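Local structure of probable branched-chain amino acid ABC transporter, amino acid binding protein (Thermus thermophilus, 3LKB) at residues L10-S13 with G14-G18; Q205-A208 with G209-A212; E314-Y317 with Q318-G322. The protein probably binds branched-chain amino acids such as valine as the substrate-capturing component of an ABC transporter. The protein carries 2 engineered substitutions. All coordinates share one frame; numbering follows the deposited sequence.

Contact 1 (L10-S13 with G14-G18)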
ATOM      1  N   LEU A  10      -2.564 -20.349   8.675  1.00 16.04           N
ATOM      2  CA  LEU A  10      -1.686 -20.059   7.582  1.00 15.00           C
ATOM      3  C   LEU A  10      -1.280 -18.614   7.827  1.00 13.09           C
ATOM      4  O   LEU A  10      -2.113 -17.728   7.774  1.00 11.76           O
ATOM      5  CB  LEU A  10      -2.447 -20.221   6.279  1.00 16.03           C
ATOM      6  CG  LEU A  10      -1.525 -20.541   5.103  1.00 20.30           C
ATOM      7  CD1 LEU A  10      -0.664 -21.723   5.485  1.00 23.61           C
ATOM      8  CD2 LEU A  10      -2.330 -20.855   3.886  1.00 24.42           C
ATOM      9  N   PHE A  11      -0.010 -18.394   8.157  1.00 11.33           N
ATOM     10  CA  PHE A  11       0.432 -17.092   8.596  1.00 10.73           C
ATOM     11  C   PHE A  11       1.505 -16.514   7.661  1.00 10.55           C
ATOM     12  O   PHE A  11       2.495 -17.156   7.342  1.00 11.67           O
ATOM     13  CB  PHE A  11       0.865 -17.163  10.071  1.00 10.52           C
ATOM     14  CG  PHE A  11       1.817 -16.067  10.513  1.00 12.35           C
ATOM     15  CD1 PHE A  11       1.333 -14.849  11.007  1.00 14.12           C
ATOM     16  CD2 PHE A  11       3.190 -16.262  10.466  1.00 12.02           C
ATOM     17  CE1 PHE A  11       2.207 -13.852  11.454  1.00 13.29           C
ATOM     18  CE2 PHE A  11       4.061 -15.295  10.906  1.00 13.87           C
ATOM     19  CZ  PHE A  11       3.556 -14.067  11.404  1.00 14.92           C
ATOM     20  N   TRP A  12       1.280 -15.300   7.187  1.00  9.82           N
ATOM     21  CA  TRP A  12       2.279 -14.582   6.403  1.00  8.18           C
ATOM     22  C   TRP A  12       2.505 -13.268   7.086  1.00  8.02           C
ATOM     23  O   TRP A  12       1.557 -12.662   7.632  1.00  8.53           O
ATOM     24  CB  TRP A  12       1.745 -14.346   5.002  1.00  8.12           C
ATOM     25  CG  TRP A  12       2.611 -13.508   4.105  1.00  8.17           C
ATOM     26  CD1 TRP A  12       3.642 -13.944   3.371  1.00  6.82           C
ATOM     27  CD2 TRP A  12       2.515 -12.077   3.869  1.00  7.70           C
ATOM     28  NE1 TRP A  12       4.206 -12.898   2.666  1.00  8.71           N
ATOM     29  CE2 TRP A  12       3.536 -11.744   2.950  1.00  6.74           C
ATOM     30  CE3 TRP A  12       1.695 -11.060   4.371  1.00  6.65           C
ATOM     31  CZ2 TRP A  12       3.739 -10.455   2.479  1.00  4.19           C
ATOM     32  CZ3 TRP A  12       1.897  -9.758   3.915  1.00  9.89           C
ATOM     33  CH2 TRP A  12       2.909  -9.473   2.959  1.00 10.45           C
ATOM     34  N   SER A  13       3.757 -12.845   7.117  1.00  7.46           N
ATOM     35  CA  SER A  13       4.099 -11.504   7.630  1.00  8.60           C
ATOM     36  C   SER A  13       4.983 -10.833   6.598  1.00  8.76           C
ATOM     37  O   SER A  13       5.996 -11.385   6.220  1.00  9.61           O
ATOM     38  CB  SER A  13       4.831 -11.604   8.982  1.00  8.76           C
ATOM     39  OG  SER A  13       5.512 -10.406   9.303  1.00  8.16           O
ATOM     40  N   GLY A  14       4.593  -9.655   6.125  1.00  9.20           N
ATOM     41  CA  GLY A  14       5.345  -8.935   5.098  1.00  7.85           C
ATOM     42  C   GLY A  14       4.801  -7.531   4.931  1.00  9.11           C
ATOM     43  O   GLY A  14       3.971  -7.062   5.733  1.00  9.79           O
ATOM     44  N   ALA A  15       5.328  -6.834   3.928  1.00  9.30           N
ATOM     45  CA  ALA A  15       5.114  -5.422   3.703  1.00  9.36           C
ATOM     46  C   ALA A  15       3.921  -5.151   2.772  1.00  9.77           C
ATOM     47  O   ALA A  15       4.127  -4.950   1.555  1.00  9.27           O
ATOM     48  CB  ALA A  15       6.365  -4.818   3.093  1.00  8.64           C
ATOM     49  N   ILE A  16       2.707  -5.131   3.344  1.00  9.20           N
ATOM     50  CA  ILE A  16       1.497  -4.714   2.637  1.00  9.47           C
ATOM     51  C   ILE A  16       1.627  -3.194   2.405  1.00 10.57           C
ATOM     52  O   ILE A  16       1.166  -2.654   1.376  1.00 10.46           O
ATOM     53  CB  ILE A  16       0.210  -5.095   3.456  1.00 10.34           C
ATOM     54  CG1 ILE A  16      -0.057  -6.596   3.410  1.00 11.29           C
ATOM     55  CG2 ILE A  16      -1.027  -4.530   2.833  1.00  9.99           C
ATOM     56  CD1 ILE A  16      -0.595  -7.135   4.723  1.00 15.65           C
ATOM     57  N   THR A  17       2.304  -2.506   3.342  1.00  9.86           N
ATOM     58  CA  THR A  17       2.629  -1.105   3.148  1.00  9.78           C
ATOM     59  C   THR A  17       4.051  -0.897   3.539  1.00  9.79           C
ATOM     60  O   THR A  17       4.688  -1.847   3.982  1.00  9.97           O
ATOM     61  CB  THR A  17       1.702  -0.173   3.937  1.00 10.38           C
ATOM     62  OG1 THR A  17       1.931  -0.310   5.365  1.00 11.50           O
ATOM     63  CG2 THR A  17       0.235  -0.496   3.564  1.00  8.86           C
ATOM     64  N   GLY A  18       4.567   0.328   3.349  1.00  9.81           N
ATOM     65  CA  GLY A  18       5.956   0.639   3.651  1.00  7.86           C
ATOM     66  C   GLY A  18       6.880   0.190   2.555  1.00  8.07           C
ATOM     67  O   GLY A  18       6.432  -0.133   1.461  1.00  8.37           O
TER
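Trp-12 and Gly-14 sit two residues apart where strand 6-14 gives way to the loop leading to helix 21-41. The backbone runs extended through Ser-13 and is almost fully stretched at Gly-14, then doubles back: Ile-16 N makes a weak hydrogen bond to Gly-14 O (3.3 Å), in the manner of an inverse gamma turn centred on Ala-15. With CG of Trp-12 anti to the backbone N (chi1 175°), the indole leans forward along the chain, and its six-membered ring roofs Gly-14. CH2 lies 3.3 Å from Gly-14 CA, and this CA is 3.6 Å from the ring centroid and 26° off the normal, a CH-pi contact over the face. Gly-14 N lies 3.4 Å above the indole plane, displaced toward its rim. A CB on residue 14 would fall 2.2 Å from Trp-12 CZ2, leaving a side chain no room. Ile-16 returns from the turn to the edge of the same ring, bringing CD1 within 3.7 Å of CZ3 close to the ring plane, with CG1 alongside. A leucine in place of Trp-12 would probably leave Gly-14 CA without its aromatic cover and Ile-16 CD1 without an edge to rest on, opening a gap between strand end and loop. Tyr-27 of helix 21-41 also meets the indole, with the two rings inclined at about 25°, while Ser-13 OG hydrogen-bonds Asp-56 OD2. Ile-16 packs on Thr-17 of the second subunit. Across the two segments the grip is thus apolar, an aromatic face on bare backbone and a methyl at its edge; it holds the indole against the loop, where Ala-15 touches Tyr-82 of the valine pocket.

Contact 2 (Q205-A208 with G209-A212)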
ATOM      1  N   GLN A 205      18.520  -4.471  -8.998  1.00  9.61           N
ATOM      2  CA  GLN A 205      17.915  -5.339  -7.992  1.00  7.79           C
ATOM      3  C   GLN A 205      17.063  -4.482  -7.087  1.00  7.78           C
ATOM      4  O   GLN A 205      17.542  -3.842  -6.152  1.00  8.11           O
ATOM      5  CB  GLN A 205      18.998  -6.045  -7.177  1.00  8.17           C
ATOM      6  CG  GLN A 205      18.519  -6.689  -5.876  1.00  7.08           C
ATOM      7  CD  GLN A 205      17.666  -7.987  -6.057  1.00  5.71           C
ATOM      8  OE1 GLN A 205      17.122  -8.263  -7.125  1.00  6.70           O
ATOM      9  NE2 GLN A 205      17.535  -8.760  -4.977  1.00  3.93           N
ATOM     10  N   ASN A 206      15.769  -4.498  -7.310  1.00  8.23           N
ATOM     11  CA  ASN A 206      14.922  -3.553  -6.621  1.00  8.15           C
ATOM     12  C   ASN A 206      13.472  -3.972  -6.756  1.00  8.26           C
ATOM     13  O   ASN A 206      13.195  -5.009  -7.375  1.00  8.61           O
ATOM     14  CB  ASN A 206      15.146  -2.205  -7.300  1.00  9.05           C
ATOM     15  CG  ASN A 206      15.183  -1.051  -6.321  1.00  9.47           C
ATOM     16  OD1 ASN A 206      14.473  -1.070  -5.318  1.00 11.38           O
ATOM     17  ND2 ASN A 206      16.018  -0.043  -6.603  1.00  7.66           N
ATOM     18  N   VAL A 207      12.549  -3.201  -6.178  1.00  7.20           N
ATOM     19  CA  VAL A 207      11.151  -3.325  -6.539  1.00  7.39           C
ATOM     20  C   VAL A 207      10.966  -2.365  -7.689  1.00  8.59           C
ATOM     21  O   VAL A 207      11.902  -1.640  -8.035  1.00  8.91           O
ATOM     22  CB  VAL A 207      10.143  -3.004  -5.410  1.00  6.81           C
ATOM     23  CG1 VAL A 207       9.942  -4.243  -4.482  1.00  4.59           C
ATOM     24  CG2 VAL A 207      10.557  -1.723  -4.635  1.00  7.97           C
ATOM     25  N   ALA A 208       9.766  -2.364  -8.260  1.00  8.46           N
ATOM     26  CA  ALA A 208       9.511  -1.682  -9.504  1.00  9.37           C
ATOM     27  C   ALA A 208       9.489  -0.133  -9.475  1.00  9.16           C
ATOM     28  O   ALA A 208       9.857   0.476 -10.466  1.00  9.84           O
ATOM     29  CB  ALA A 208       8.238  -2.230 -10.138  1.00  8.95           C
ATOM     30  N   GLY A 209       9.021   0.503  -8.396  1.00  9.57           N
ATOM     31  CA  GLY A 209       8.915   2.006  -8.352  1.00  7.54           C
ATOM     32  C   GLY A 209      10.261   2.726  -8.502  1.00  8.09           C
ATOM     33  O   GLY A 209      10.423   3.589  -9.338  1.00  7.53           O
ATOM     34  N   PRO A 210      11.276   2.359  -7.704  1.00  8.72           N
ATOM     35  CA  PRO A 210      12.591   3.001  -7.999  1.00  8.74           C
ATOM     36  C   PRO A 210      13.126   2.754  -9.423  1.00  9.18           C
ATOM     37  O   PRO A 210      13.719   3.664 -10.066  1.00  9.49           O
ATOM     38  CB  PRO A 210      13.522   2.388  -6.956  1.00  8.64           C
ATOM     39  CG  PRO A 210      12.523   2.062  -5.752  1.00  9.01           C
ATOM     40  CD  PRO A 210      11.309   1.520  -6.492  1.00  7.35           C
ATOM     41  N   VAL A 211      12.925   1.541  -9.929  1.00  9.00           N
ATOM     42  CA  VAL A 211      13.390   1.235 -11.284  1.00  8.56           C
ATOM     43  C   VAL A 211      12.657   2.099 -12.332  1.00  9.20           C
ATOM     44  O   VAL A 211      13.305   2.708 -13.186  1.00  8.85           O
ATOM     45  CB  VAL A 211      13.287  -0.280 -11.623  1.00  8.89           C
ATOM     46  CG1 VAL A 211      13.678  -0.542 -13.117  1.00  7.23           C
ATOM     47  CG2 VAL A 211      14.178  -1.071 -10.712  1.00  5.73           C
ATOM     48  N   ALA A 212      11.327   2.166 -12.229  1.00  8.89           N
ATOM     49  CA  ALA A 212      10.506   2.985 -13.108  1.00  9.73           C
ATOM     50  C   ALA A 212      10.977   4.443 -13.152  1.00 10.77           C
ATOM     51  O   ALA A 212      11.043   5.091 -14.251  1.00 11.91           O
ATOM     52  CB  ALA A 212       9.040   2.909 -12.661  1.00  9.21           C
TER
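Asn-206 meets Pro-210 and Val-211 where the loop after strand 201-205 turns into helix 208-220. Its CB rests 3.7 Å from Val-211 CG2, the methyl that also faces Val-207 O. Beyond CB the chain turns to an unusual chi1 of -141°, which lays the carboxamide against the proline ring: CG is 3.9 Å from Pro-210 CB. At the tip the two branches part. OD1 approaches Pro-210 CG and accepts a hydrogen bond from Val-207 N (3.0 Å), a bent bond in which the donor approaches from the flank of the C=O. ND2 comes within 3.5 Å of Pro-210 CB and donates to Val-180 O, so both polar ends of this buried amide are satisfied, which is consistent with a single orientation of the group. Next along the chain, Val-207 CG2 touches Pro-210 CD at 3.8 Å, so the proline is flanked by two consecutive side chains. Ala-212 N gives a straight hydrogen bond to Ala-208 O (2.9 Å, N-H...O 169°). Gly-209 N is taken up by Asp-22 OD2 of helix 21-41, against which Val-207 also packs, with its side chain about 5 Å from the bound valine. The junction follows a strand lying between 145-150 and 226-229, while Val-211 and Ala-212 lean on helix 236-242.

Contact 3 (E314-Y317 with Q318-G322)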
ATOM      1  N   GLU A 314       6.616 -31.005  11.802  1.00 15.40           N
ATOM      2  CA  GLU A 314       7.334 -32.210  11.383  1.00 17.03           C
ATOM      3  C   GLU A 314       6.687 -32.904  10.197  1.00 15.45           C
ATOM      4  O   GLU A 314       7.371 -33.256   9.245  1.00 15.48           O
ATOM      5  CB  GLU A 314       7.538 -33.171  12.552  1.00 17.90           C
ATOM      6  CG  GLU A 314       8.530 -32.614  13.598  1.00 24.41           C
ATOM      7  CD  GLU A 314       8.339 -33.240  14.993  1.00 34.35           C
ATOM      8  OE1 GLU A 314       8.453 -34.486  15.140  1.00 35.87           O
ATOM      9  OE2 GLU A 314       8.061 -32.474  15.946  1.00 39.32           O
ATOM     10  N   THR A 315       5.378 -33.070  10.220  1.00 14.49           N
ATOM     11  CA  THR A 315       4.736 -33.780   9.130  1.00 14.71           C
ATOM     12  C   THR A 315       4.762 -32.954   7.867  1.00 14.16           C
ATOM     13  O   THR A 315       4.949 -33.528   6.768  1.00 13.91           O
ATOM     14  CB  THR A 315       3.311 -34.228   9.437  1.00 14.69           C
ATOM     15  OG1 THR A 315       2.495 -33.087   9.745  1.00 15.76           O
ATOM     16  CG2 THR A 315       3.329 -35.143  10.647  1.00 16.69           C
ATOM     17  N   VAL A 316       4.585 -31.638   8.025  1.00 12.29           N
ATOM     18  CA  VAL A 316       4.650 -30.707   6.900  1.00 12.82           C
ATOM     19  C   VAL A 316       6.047 -30.691   6.294  1.00 13.04           C
ATOM     20  O   VAL A 316       6.189 -30.692   5.065  1.00 12.61           O
ATOM     21  CB  VAL A 316       4.283 -29.283   7.313  1.00 12.97           C
ATOM     22  CG1 VAL A 316       4.842 -28.270   6.335  1.00 13.50           C
ATOM     23  CG2 VAL A 316       2.803 -29.143   7.409  1.00 12.15           C
ATOM     24  N   TYR A 317       7.068 -30.715   7.165  1.00 13.37           N
ATOM     25  CA  TYR A 317       8.446 -30.878   6.721  1.00 14.27           C
ATOM     26  C   TYR A 317       8.594 -32.121   5.801  1.00 14.60           C
ATOM     27  O   TYR A 317       9.147 -32.014   4.684  1.00 14.37           O
ATOM     28  CB  TYR A 317       9.446 -30.851   7.899  1.00 14.48           C
ATOM     29  CG  TYR A 317      10.887 -31.178   7.484  1.00 15.25           C
ATOM     30  CD1 TYR A 317      11.722 -30.193   6.949  1.00 17.61           C
ATOM     31  CD2 TYR A 317      11.403 -32.458   7.615  1.00 14.54           C
ATOM     32  CE1 TYR A 317      13.039 -30.475   6.544  1.00 15.76           C
ATOM     33  CE2 TYR A 317      12.723 -32.760   7.209  1.00 15.80           C
ATOM     34  CZ  TYR A 317      13.518 -31.757   6.658  1.00 18.26           C
ATOM     35  OH  TYR A 317      14.807 -32.003   6.236  1.00 19.61           O
ATOM     36  N   GLN A 318       8.033 -33.261   6.229  1.00 14.72           N
ATOM     37  CA  GLN A 318       8.187 -34.564   5.531  1.00 14.54           C
ATOM     38  C   GLN A 318       7.473 -34.551   4.216  1.00 14.18           C
ATOM     39  O   GLN A 318       7.915 -35.140   3.237  1.00 14.19           O
ATOM     40  CB  GLN A 318       7.656 -35.729   6.380  1.00 15.20           C
ATOM     41  CG  GLN A 318       8.442 -36.048   7.672  1.00 18.74           C
ATOM     42  CD  GLN A 318       9.885 -36.438   7.374  1.00 25.05           C
ATOM     43  OE1 GLN A 318      10.159 -37.086   6.361  1.00 29.26           O
ATOM     44  NE2 GLN A 318      10.820 -36.039   8.253  1.00 27.37           N
ATOM     45  N   ALA A 319       6.341 -33.872   4.188  1.00 14.78           N
ATOM     46  CA  ALA A 319       5.609 -33.655   2.935  1.00 14.24           C
ATOM     47  C   ALA A 319       6.445 -32.823   1.951  1.00 14.11           C
ATOM     48  O   ALA A 319       6.484 -33.135   0.778  1.00 15.54           O
ATOM     49  CB  ALA A 319       4.271 -32.989   3.219  1.00 13.68           C
ATOM     50  N   ILE A 320       7.154 -31.803   2.414  1.00 13.27           N
ATOM     51  CA  ILE A 320       7.936 -30.966   1.490  1.00 13.20           C
ATOM     52  C   ILE A 320       9.146 -31.673   0.892  1.00 13.10           C
ATOM     53  O   ILE A 320       9.391 -31.542  -0.303  1.00 13.21           O
ATOM     54  CB  ILE A 320       8.393 -29.649   2.204  1.00 14.52           C
ATOM     55  CG1 ILE A 320       7.198 -28.696   2.395  1.00 12.74           C
ATOM     56  CG2 ILE A 320       9.627 -28.985   1.537  1.00 11.91           C
ATOM     57  CD1 ILE A 320       7.501 -27.726   3.485  1.00 12.35           C
ATOM     58  N   VAL A 321       9.892 -32.425   1.713  1.00 12.43           N
ATOM     59  CA  VAL A 321      11.124 -33.105   1.270  1.00 11.70           C
ATOM     60  C   VAL A 321      10.830 -34.380   0.508  1.00 12.10           C
ATOM     61  O   VAL A 321      11.737 -34.963  -0.072  1.00 12.61           O
ATOM     62  CB  VAL A 321      12.141 -33.428   2.432  1.00 11.56           C
ATOM     63  CG1 VAL A 321      12.553 -32.175   3.194  1.00 12.23           C
ATOM     64  CG2 VAL A 321      11.566 -34.419   3.425  1.00 12.40           C
ATOM     65  N   GLY A 322       9.581 -34.828   0.534  1.00 11.87           N
ATOM     66  CA  GLY A 322       9.123 -35.886  -0.371  1.00 12.43           C
ATOM     67  C   GLY A 322       8.487 -35.369  -1.668  1.00 12.85           C
ATOM     68  O   GLY A 322       7.989 -36.169  -2.484  1.00 12.52           O
TER
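On the short helix 313-321, which follows the long helix 285-308, Val-321 lies one turn after Tyr-317 and meets its ring. The tyrosine leaves the helix with CG anti to its own N (chi1 174°), which sends the ring outward from the helix with a slight slant toward its C-terminal end, beside Val-321. Val-321 CG1 comes in beneath one face, 3.6 Å from CZ and 4.0 Å from the ring centroid, 25° off the normal: a CH-pi contact displaced toward the hydroxyl side. Gln-318 approaches the same ring at its edge instead. Its chain folds at chi2 and carries NE2 to 3.7 Å from Tyr-317 CD2, near the ring plane, with the amide turned 76° from the ring. CG of Gln-318 meanwhile passes 3.4 Å from Glu-314 O. On the buried flank Val-316 CG1 meets Ile-320 CD1 at 3.9 Å, an aliphatic pair; Ile-320 CG1 also lies close to Val-316 O. The backbone carries the regular i to i+4 bonds from Gln-318, Ala-319, Ile-320 and Val-321 back to Glu-314, Thr-315, Val-316 and Tyr-317. Gly-322 N extends the series by bonding Gln-318 O (3.2 Å). At the other end Thr-315 OG1 bonds Thr-312 N while Thr-312 OG1 bonds Glu-314 N, two bonds that join the first turn to Thr-312. Val-316 and Ile-320 pack on Ile-301 and Ala-300 of helix 285-308, and the Tyr-317 ring also meets that of Tyr-118. Apolar residues spaced by four on the inward flank, with Glu-314 and Gln-318 on a more solvent-facing one, are the pattern of an amphipathic surface helix.

Overall arrangement
Each contact is local, formed within one continuous run of chain, so the three follow in series and none nests in or crosses another. Contact 1 comes first, at the exit of strand 6-14, beside the valine pocket. Contact 2 marks the passage from strand 201-205 of the seven-stranded mixed sheet into helix 208-220; its centre is about 19 Å from that of contact 1, and helix 21-41, which the loop of contact 1 leads into, touches both. Contact 3 closes last, on helix 313-321, which packs against helix 285-308, about 24 Å between centres from contact 1. Contacts 2 and 3 lie on opposite sides of the chain's centre, about 35 Å apart between their own centres.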